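Long-range contacts in putative ATP-dependent endonuclease of the OLD family (Thermus scotoductus, PDB 6P74), which degrades linear or supercoiled double-stranded DNA from 5' to 3' and nicks circular DNA, using divalent metal ions, and also hydrolyses ATP when stimulated by DNA: residues A[1-9]-A[16-24]; A[317-327]-A[414-424]. All blocks are in the same frame, centred on the assembly; numbering follows the deposited sequence.

Interaction 1 is local, a beta hairpin at the start of the ATPase domain with one apolar and one polar face; interaction 2 is buried throughout most of its length and joins strand 323-327 of the same domain to a Toprim helix, the segments being 87 residues apart at their closest ends. Backbone hydrogen bonds and a salt bridge carry the first, whereas methyl groups carry the second, with one arginine at its end. Their centres lie about 16 Å apart. They meet in the mixed sheet, where strands 23-27 and 323-328 are neighbours and R324 CG packs on T24 CG2; R324 NE also reaches the hairpin at P19 O, 2.8 Å away, probably as a hydrogen bond.

Interaction 1. Residues A[1-9]-A[16-24]; sequences MLKRLQVKN and IDLPLGPLT
R4 grips D17 side-on across two antiparallel strands, each of two guanidinium nitrogens taking its own carboxylate oxygen. R4 NE lies 3.0 Å from D17 OD1 and R4 NH2 3.0 Å from D17 OD2, both oxygens being met on the syn side, with the two planes only 11° apart. An arginine chain extended from CG to NE, with CG anti to the backbone N (chi1 172°), carries the group along the face from R4, which is paired with P19, to D17, the residue paired with Q6. Q6, on the same face, runs alongside D17, its CG 3.7 Å from D17 OD1, while its OE1 lies above the guanidinium plane of R4, offset toward the rim, and is hydrogen-bonded to H75 NE2.

The other face is apolar. V7 CB rests 3.7 Å from I16 CG1, L5 and L18 lie side by side through their CD2 methyls, and L20 CD1 reaches L2 CB at 3.6 Å. Helix 34-45, which begins within the inferred ATP-binding P-loop, packs here: I37 touches L5 and I16, and I41 and L45 touch L2.

Paired backbone bonds hold L5 to L18 and V7 to I16, although the one from I16 N to V7 O is weak. Where the pairing ends, L20 N still reaches K3 O at 2.9 Å. On the far edge of strand 2-8, K3 and R4 both face H75 of strand 70-76 in a classic beta bulge. The result is a two-stranded beta hairpin at the N-terminus of the ATPase domain, part of an antiparallel sheet and leading through the short loop 20-22 into strand 23-27 of the P-loop NTPase core.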
loop_
_atom_site.group_PDB
_atom_site.type_symbol
_atom_site.label_atom_id
_atom_site.label_comp_id
_atom_site.label_asym_id
_atom_site.label_seq_id
_atom_site.Cartn_x
_atom_site.Cartn_y
_atom_site.Cartn_z
ATOM N N MET A 1 -12.925 -2.336 24.468
ATOM C CA MET A 1 -13.015 -1.597 23.217
ATOM C C MET A 1 -12.024 -0.444 23.142
ATOM O O MET A 1 -11.614 0.110 24.172
ATOM C CB MET A 1 -14.425 -1.054 23.017
ATOM C CG MET A 1 -14.829 -0.048 24.037
ATOM S SD MET A 1 -16.112 0.959 23.292
ATOM C CE MET A 1 -16.918 1.519 24.791
ATOM N N LEU A 2 -11.640 -0.091 21.916
ATOM C CA LEU A 2 -10.796 1.075 21.719
ATOM C C LEU A 2 -11.573 2.337 22.076
ATOM O O LEU A 2 -12.778 2.431 21.841
ATOM C CB LEU A 2 -10.282 1.123 20.280
ATOM C CG LEU A 2 -9.682 -0.244 19.898
ATOM C CD1 LEU A 2 -9.127 -0.244 18.501
ATOM C CD2 LEU A 2 -8.606 -0.703 20.899
ATOM N N LYS A 3 -10.880 3.291 22.696
ATOM C CA LYS A 3 -11.495 4.491 23.225
ATOM C C LYS A 3 -10.986 5.765 22.584
ATOM O O LYS A 3 -11.688 6.779 22.609
ATOM C CB LYS A 3 -11.255 4.578 24.740
ATOM C CG LYS A 3 -12.197 3.727 25.570
ATOM C CD LYS A 3 -13.628 4.254 25.435
ATOM C CE LYS A 3 -14.556 3.579 26.419
ATOM N NZ LYS A 3 -15.895 4.221 26.389
ATOM N N ARG A 4 -9.796 5.746 22.003
ATOM C CA ARG A 4 -9.207 6.997 21.574
ATOM C C ARG A 4 -8.005 6.623 20.735
ATOM O O ARG A 4 -7.407 5.564 20.951
ATOM C CB ARG A 4 -8.891 7.876 22.786
ATOM C CG ARG A 4 -8.119 9.123 22.498
ATOM C CD ARG A 4 -7.945 9.898 23.786
ATOM N NE ARG A 4 -7.083 11.070 23.627
ATOM C CZ ARG A 4 -6.485 11.704 24.635
ATOM N NH1 ARG A 4 -6.649 11.277 25.883
ATOM N NH2 ARG A 4 -5.716 12.759 24.397
ATOM N N LEU A 5 -7.691 7.472 19.757
ATOM C CA LEU A 5 -6.543 7.287 18.883
ATOM C C LEU A 5 -5.826 8.625 18.781
ATOM O O LEU A 5 -6.466 9.653 18.542
ATOM C CB LEU A 5 -6.922 6.791 17.487
ATOM C CG LEU A 5 -5.802 6.838 16.443
ATOM C CD1 LEU A 5 -4.806 5.742 16.707
ATOM C CD2 LEU A 5 -6.375 6.698 15.064
ATOM N N GLN A 6 -4.506 8.619 18.957
ATOM C CA GLN A 6 -3.689 9.805 18.717
ATOM C C GLN A 6 -2.616 9.460 17.702
ATOM O O GLN A 6 -1.958 8.421 17.817
ATOM C CB GLN A 6 -3.055 10.334 19.996
ATOM C CG GLN A 6 -4.059 10.937 20.945
ATOM C CD GLN A 6 -3.553 11.011 22.378
ATOM O OE1 GLN A 6 -3.266 9.986 23.015
ATOM N NE2 GLN A 6 -3.441 12.229 22.896
ATOM N N VAL A 7 -2.457 10.313 16.695
ATOM C CA VAL A 7 -1.477 10.080 15.649
ATOM C C VAL A 7 -0.703 11.365 15.417
ATOM O O VAL A 7 -1.297 12.434 15.246
ATOM C CB VAL A 7 -2.141 9.598 14.348
ATOM C CG1 VAL A 7 -1.094 9.283 13.309
ATOM C CG2 VAL A 7 -2.984 8.373 14.621
ATOM N N LYS A 8 0.621 11.264 15.419
ATOM C CA LYS A 8 1.479 12.414 15.178
ATOM C C LYS A 8 2.518 12.026 14.143
ATOM O O LYS A 8 3.292 11.087 14.360
ATOM C CB LYS A 8 2.161 12.888 16.468
ATOM C CG LYS A 8 1.206 13.299 17.572
ATOM C CD LYS A 8 1.952 13.978 18.719
ATOM C CE LYS A 8 0.980 14.633 19.703
ATOM N NZ LYS A 8 1.551 15.847 20.372
ATOM N N ASN A 9 2.524 12.737 13.017
ATOM C CA ASN A 9 3.599 12.668 12.037
ATOM C C ASN A 9 3.573 11.396 11.194
ATOM O O ASN A 9 4.602 11.013 10.610
ATOM C CB ASN A 9 4.962 12.826 12.726
ATOM C CG ASN A 9 5.135 14.198 13.354
ATOM O OD1 ASN A 9 4.784 15.212 12.753
ATOM N ND2 ASN A 9 5.669 14.238 14.567
ATOM N N ILE A 16 -3.550 14.466 15.261
ATOM C CA ILE A 16 -4.978 14.183 15.271
ATOM C C ILE A 16 -5.243 13.437 16.566
ATOM O O ILE A 16 -4.388 12.721 17.094
ATOM C CB ILE A 16 -5.608 13.403 14.094
ATOM C CG1 ILE A 16 -4.888 12.070 13.932
ATOM C CG2 ILE A 16 -5.549 14.235 12.816
ATOM C CD1 ILE A 16 -5.748 10.963 13.375
ATOM N N ASP A 17 -6.471 13.580 17.043
ATOM C CA ASP A 17 -6.893 12.984 18.303
ATOM C C ASP A 17 -8.396 12.739 18.212
ATOM O O ASP A 17 -9.174 13.698 18.187
ATOM C CB ASP A 17 -6.534 13.927 19.450
ATOM C CG ASP A 17 -6.870 13.362 20.810
ATOM O OD1 ASP A 17 -7.480 12.261 20.887
ATOM O OD2 ASP A 17 -6.523 14.040 21.806
ATOM N N LEU A 18 -8.821 11.480 18.146
ATOM C CA LEU A 18 -10.267 11.319 18.076
ATOM C C LEU A 18 -10.769 10.260 19.042
ATOM O O LEU A 18 -10.087 9.262 19.300
ATOM C CB LEU A 18 -10.735 10.964 16.654
ATOM C CG LEU A 18 -10.288 9.628 16.086
ATOM C CD1 LEU A 18 -11.409 9.019 15.237
ATOM C CD2 LEU A 18 -9.051 9.854 15.258
ATOM N N PRO A 19 -11.968 10.447 19.582
ATOM C CA PRO A 19 -12.582 9.375 20.372
ATOM C C PRO A 19 -13.031 8.243 19.473
ATOM O O PRO A 19 -13.306 8.429 18.281
ATOM C CB PRO A 19 -13.780 10.052 21.040
ATOM C CG PRO A 19 -14.142 11.188 20.055
ATOM C CD PRO A 19 -12.806 11.662 19.519
ATOM N N LEU A 20 -13.084 7.053 20.060
ATOM C CA LEU A 20 -13.591 5.869 19.393
ATOM C C LEU A 20 -14.727 5.303 20.227
ATOM O O LEU A 20 -14.626 5.232 21.450
ATOM C CB LEU A 20 -12.491 4.834 19.199
ATOM C CG LEU A 20 -11.313 5.287 18.334
ATOM C CD1 LEU A 20 -10.194 4.266 18.430
ATOM C CD2 LEU A 20 -11.738 5.431 16.902
ATOM N N GLY A 21 -15.815 4.927 19.566
ATOM C CA GLY A 21 -16.961 4.371 20.244
ATOM C C GLY A 21 -17.373 3.023 19.686
ATOM O O GLY A 21 -16.756 2.486 18.756
ATOM N N PRO A 22 -18.448 2.459 20.243
ATOM C CA PRO A 22 -18.814 1.077 19.879
ATOM C C PRO A 22 -19.062 0.929 18.394
ATOM O O PRO A 22 -18.756 -0.112 17.798
ATOM C CB PRO A 22 -20.092 0.818 20.698
ATOM C CG PRO A 22 -20.159 1.923 21.716
ATOM C CD PRO A 22 -19.462 3.108 21.093
ATOM N N LEU A 23 -19.621 1.967 17.784
ATOM C CA LEU A 23 -19.670 2.108 16.343
ATOM C C LEU A 23 -18.984 3.424 16.026
ATOM O O LEU A 23 -19.368 4.466 16.569
ATOM C CB LEU A 23 -21.111 2.113 15.843
ATOM C CG LEU A 23 -21.352 1.779 14.384
ATOM C CD1 LEU A 23 -20.946 0.347 14.145
ATOM C CD2 LEU A 23 -22.815 1.968 14.078
ATOM N N THR A 24 -17.955 3.374 15.179
ATOM C CA THR A 24 -17.241 4.570 14.744
ATOM C C THR A 24 -17.283 4.586 13.221
ATOM O O THR A 24 -16.718 3.699 12.574
ATOM C CB THR A 24 -15.808 4.594 15.274
ATOM O OG1 THR A 24 -15.799 4.313 16.686
ATOM C CG2 THR A 24 -15.199 5.950 15.043
#

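Interaction 2. Residues A[317-327]-A[414-424]; sequences VNRFEALRLVR and LIVGVCKALDI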
loop_
_atom_site.group_PDB
_atom_site.type_symbol
_atom_site.label_atom_id
_atom_site.label_comp_id
_atom_site.label_asym_id
_atom_site.label_seq_id
_atom_site.Cartn_x
_atom_site.Cartn_y
_atom_site.Cartn_z
ATOM N N VAL A 317 -27.160 9.904 9.953
ATOM C CA VAL A 317 -27.168 11.157 10.701
ATOM C C VAL A 317 -27.862 10.990 12.051
ATOM O O VAL A 317 -27.553 11.712 13.003
ATOM C CB VAL A 317 -27.808 12.297 9.885
ATOM C CG1 VAL A 317 -29.200 11.961 9.630
ATOM C CG2 VAL A 317 -27.795 13.572 10.654
ATOM N N ASN A 318 -28.803 10.056 12.172
ATOM C CA ASN A 318 -29.470 9.880 13.455
ATOM C C ASN A 318 -28.548 9.244 14.476
ATOM O O ASN A 318 -28.814 9.317 15.676
ATOM C CB ASN A 318 -30.742 9.049 13.282
ATOM C CG ASN A 318 -31.645 9.604 12.185
ATOM O OD1 ASN A 318 -32.462 10.509 12.420
ATOM N ND2 ASN A 318 -31.481 9.083 10.965
ATOM N N ARG A 319 -27.458 8.652 14.031
ATOM C CA ARG A 319 -26.470 8.105 14.945
ATOM C C ARG A 319 -25.359 9.125 14.682
ATOM O O ARG A 319 -24.591 9.002 13.723
ATOM C CB ARG A 319 -26.123 6.681 14.497
ATOM C CG ARG A 319 -25.602 5.771 15.568
ATOM C CD ARG A 319 -25.471 4.357 15.015
ATOM N NE ARG A 319 -26.691 3.559 15.147
ATOM C CZ ARG A 319 -26.866 2.643 16.100
ATOM N NH1 ARG A 319 -25.898 2.408 16.987
ATOM N NH2 ARG A 319 -27.997 1.950 16.157
ATOM N N PHE A 320 -25.276 10.154 15.526
ATOM C CA PHE A 320 -24.395 11.278 15.224
ATOM C C PHE A 320 -23.205 11.006 16.141
ATOM O O PHE A 320 -22.098 11.462 15.835
ATOM C CB PHE A 320 -24.948 12.693 15.459
ATOM C CG PHE A 320 -25.612 12.872 16.787
ATOM C CD1 PHE A 320 -24.859 13.033 17.939
ATOM C CD2 PHE A 320 -27.002 12.909 16.885
ATOM C CE1 PHE A 320 -25.478 13.203 19.178
ATOM C CE2 PHE A 320 -27.634 13.075 18.117
ATOM C CZ PHE A 320 -26.873 13.225 19.264
ATOM N N GLU A 321 -23.387 10.250 17.229
ATOM C CA GLU A 321 -22.242 9.941 18.078
ATOM C C GLU A 321 -21.182 9.155 17.319
ATOM O O GLU A 321 -19.992 9.269 17.626
ATOM C CB GLU A 321 -22.673 9.155 19.327
ATOM C CG GLU A 321 -23.676 9.888 20.226
ATOM C CD GLU A 321 -25.121 9.692 19.782
ATOM O OE1 GLU A 321 -25.354 9.262 18.627
ATOM O OE2 GLU A 321 -26.030 9.964 20.594
ATOM N N ALA A 322 -21.593 8.350 16.334
ATOM C CA ALA A 322 -20.643 7.507 15.606
ATOM C C ALA A 322 -19.768 8.293 14.634
ATOM O O ALA A 322 -18.683 7.819 14.274
ATOM C CB ALA A 322 -21.385 6.423 14.836
ATOM N N LEU A 323 -20.189 9.495 14.251
ATOM C CA LEU A 323 -19.626 10.182 13.103
ATOM C C LEU A 323 -18.277 10.805 13.403
ATOM O O LEU A 323 -18.100 11.485 14.423
ATOM C CB LEU A 323 -20.596 11.253 12.618
ATOM C CG LEU A 323 -21.857 10.665 11.974
ATOM C CD1 LEU A 323 -22.858 11.750 11.599
ATOM C CD2 LEU A 323 -21.493 9.782 10.771
ATOM N N ARG A 324 -17.329 10.558 12.502
ATOM C CA ARG A 324 -16.046 11.241 12.453
ATOM C C ARG A 324 -15.836 11.678 11.018
ATOM O O ARG A 324 -15.825 10.833 10.114
ATOM C CB ARG A 324 -14.880 10.327 12.882
ATOM C CG ARG A 324 -15.093 9.515 14.142
ATOM C CD ARG A 324 -15.080 10.399 15.369
ATOM N NE ARG A 324 -15.202 9.573 16.558
ATOM C CZ ARG A 324 -16.355 9.270 17.138
ATOM N NH1 ARG A 324 -17.499 9.754 16.650
ATOM N NH2 ARG A 324 -16.354 8.486 18.204
ATOM N N LEU A 325 -15.640 12.976 10.802
ATOM C CA LEU A 325 -15.444 13.512 9.453
ATOM C C LEU A 325 -14.007 14.001 9.309
ATOM O O LEU A 325 -13.536 14.812 10.115
ATOM C CB LEU A 325 -16.464 14.619 9.160
ATOM C CG LEU A 325 -16.362 15.477 7.896
ATOM C CD1 LEU A 325 -16.313 14.651 6.643
ATOM C CD2 LEU A 325 -17.561 16.409 7.839
ATOM N N VAL A 326 -13.308 13.492 8.295
ATOM C CA VAL A 326 -11.864 13.671 8.134
ATOM C C VAL A 326 -11.612 14.410 6.826
ATOM O O VAL A 326 -12.119 14.004 5.775
ATOM C CB VAL A 326 -11.115 12.322 8.144
ATOM C CG1 VAL A 326 -9.593 12.521 7.938
ATOM C CG2 VAL A 326 -11.360 11.573 9.433
ATOM N N ARG A 327 -10.827 15.487 6.884
ATOM C CA ARG A 327 -10.515 16.216 5.661
ATOM C C ARG A 327 -9.320 17.130 5.889
ATOM O O ARG A 327 -8.915 17.382 7.031
ATOM C CB ARG A 327 -11.729 17.006 5.162
ATOM C CG ARG A 327 -11.972 18.273 5.877
ATOM C CD ARG A 327 -13.383 18.710 5.642
ATOM N NE ARG A 327 -13.969 19.038 6.926
ATOM C CZ ARG A 327 -15.236 19.357 7.131
ATOM N NH1 ARG A 327 -16.105 19.404 6.123
ATOM N NH2 ARG A 327 -15.616 19.623 8.369
ATOM N N LEU A 414 -32.115 19.282 13.546
ATOM C CA LEU A 414 -31.245 18.130 13.734
ATOM C C LEU A 414 -30.061 18.195 12.783
ATOM O O LEU A 414 -28.909 18.098 13.209
ATOM C CB LEU A 414 -32.036 16.837 13.547
ATOM C CG LEU A 414 -31.305 15.514 13.770
ATOM C CD1 LEU A 414 -30.536 15.540 15.097
ATOM C CD2 LEU A 414 -32.334 14.414 13.808
ATOM N N ILE A 415 -30.326 18.399 11.489
ATOM C CA ILE A 415 -29.256 18.371 10.498
ATOM C C ILE A 415 -28.330 19.561 10.685
ATOM O O ILE A 415 -27.114 19.454 10.479
ATOM C CB ILE A 415 -29.828 18.341 9.062
ATOM C CG1 ILE A 415 -30.777 17.169 8.862
ATOM C CG2 ILE A 415 -28.695 18.287 8.036
ATOM C CD1 ILE A 415 -30.201 15.861 9.264
ATOM N N VAL A 416 -28.891 20.728 11.033
ATOM C CA VAL A 416 -28.059 21.881 11.368
ATOM C C VAL A 416 -27.082 21.533 12.493
ATOM O O VAL A 416 -25.883 21.823 12.410
ATOM C CB VAL A 416 -28.929 23.090 11.739
ATOM C CG1 VAL A 416 -28.125 24.064 12.611
ATOM C CG2 VAL A 416 -29.392 23.794 10.486
ATOM N N GLY A 417 -27.581 20.897 13.558
ATOM C CA GLY A 417 -26.718 20.571 14.690
ATOM C C GLY A 417 -25.584 19.630 14.318
ATOM O O GLY A 417 -24.456 19.787 14.781
ATOM N N VAL A 418 -25.861 18.667 13.446
ATOM C CA VAL A 418 -24.814 17.783 12.948
ATOM C C VAL A 418 -23.844 18.553 12.057
ATOM O O VAL A 418 -22.624 18.479 12.241
ATOM C CB VAL A 418 -25.443 16.583 12.217
ATOM C CG1 VAL A 418 -24.382 15.781 11.508
ATOM C CG2 VAL A 418 -26.191 15.717 13.215
ATOM N N CYS A 419 -24.366 19.321 11.090
ATOM C CA CYS A 419 -23.481 20.118 10.238
ATOM C C CYS A 419 -22.626 21.080 11.059
ATOM O O CYS A 419 -21.424 21.238 10.803
ATOM C CB CYS A 419 -24.286 20.912 9.205
ATOM S SG CYS A 419 -25.061 19.918 7.957
ATOM N N LYS A 420 -23.230 21.758 12.033
ATOM C CA LYS A 420 -22.444 22.636 12.884
ATOM C C LYS A 420 -21.349 21.851 13.602
ATOM O O LYS A 420 -20.169 22.223 13.555
ATOM C CB LYS A 420 -23.354 23.370 13.874
ATOM C CG LYS A 420 -23.359 24.884 13.646
ATOM C CD LYS A 420 -24.232 25.655 14.612
ATOM C CE LYS A 420 -24.301 25.037 16.006
ATOM N NZ LYS A 420 -25.258 25.765 16.914
ATOM N N ALA A 421 -21.708 20.721 14.223
ATOM C CA ALA A 421 -20.708 19.922 14.936
ATOM C C ALA A 421 -19.644 19.348 13.999
ATOM O O ALA A 421 -18.526 19.048 14.434
ATOM C CB ALA A 421 -21.388 18.782 15.710
ATOM N N LEU A 422 -19.956 19.186 12.719
ATOM C CA LEU A 422 -19.013 18.557 11.802
ATOM C C LEU A 422 -18.287 19.547 10.923
ATOM O O LEU A 422 -17.461 19.126 10.111
ATOM C CB LEU A 422 -19.709 17.520 10.913
ATOM C CG LEU A 422 -20.172 16.265 11.664
ATOM C CD1 LEU A 422 -20.696 15.173 10.705
ATOM C CD2 LEU A 422 -19.088 15.734 12.579
ATOM N N ASP A 423 -18.601 20.839 11.037
ATOM C CA ASP A 423 -18.033 21.874 10.177
ATOM C C ASP A 423 -18.350 21.647 8.696
ATOM O O ASP A 423 -17.522 21.889 7.815
ATOM C CB ASP A 423 -16.530 22.006 10.405
ATOM C CG ASP A 423 -16.214 22.835 11.629
ATOM O OD1 ASP A 423 -16.547 24.047 11.604
ATOM O OD2 ASP A 423 -15.680 22.266 12.618
ATOM N N ILE A 424 -19.574 21.228 8.402
ATOM C CA ILE A 424 -20.077 21.203 7.030
ATOM C C ILE A 424 -20.740 22.552 6.764
ATOM O O ILE A 424 -21.611 22.959 7.544
ATOM C CB ILE A 424 -21.062 20.048 6.822
ATOM C CG1 ILE A 424 -20.414 18.731 7.236
ATOM C CG2 ILE A 424 -21.499 19.972 5.385
ATOM C CD1 ILE A 424 -21.417 17.668 7.654
#
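Strand 323-327 passes over helix 414-422 at -46°, with 10.0 Å between their axes at closest approach. Before the strand, a type I turn from F320 to L323 brings the chain round; after the helix, D423 takes positive phi (60°) and closes a Schellman motif, with I424 N bonded to C419 O. Apolar side chains make up most of the interface. V317 CG2 meets both I415 CD1 at 3.6 Å and V418 CG2 at 3.7 Å; with CG2 anti to the backbone N, CG1 (chi1 63°) sits between N and the carbonyl carbon and also touches I415 CD1. F320 meets the same V418 methyl through its CB, while L347 of helix 341-355 packs on both residues.

This beta-alpha packing joins the C-terminal part of the ATPase domain to the Toprim domain: the strand belongs to the mixed sheet of the P-loop NTPase core, the helix to the Toprim fold. Further along, L323 and L422 cross at about a right angle through their CD1 methyls, and L325 CD2 fits against L422 CB and I424 CG1, 3.7 Å from the latter. That methyl also lies above one face of the R327 guanidinium, offset toward its rim. At the helix end R327 NH2 makes weak hydrogen bonds to the carbonyls of L422 (O at 2.6 Å) and D423 (O at 3.0 Å), both strongly bent at the hydrogen. The R327 side chain also approaches a bound sulfate and A32 of the inferred ATP site.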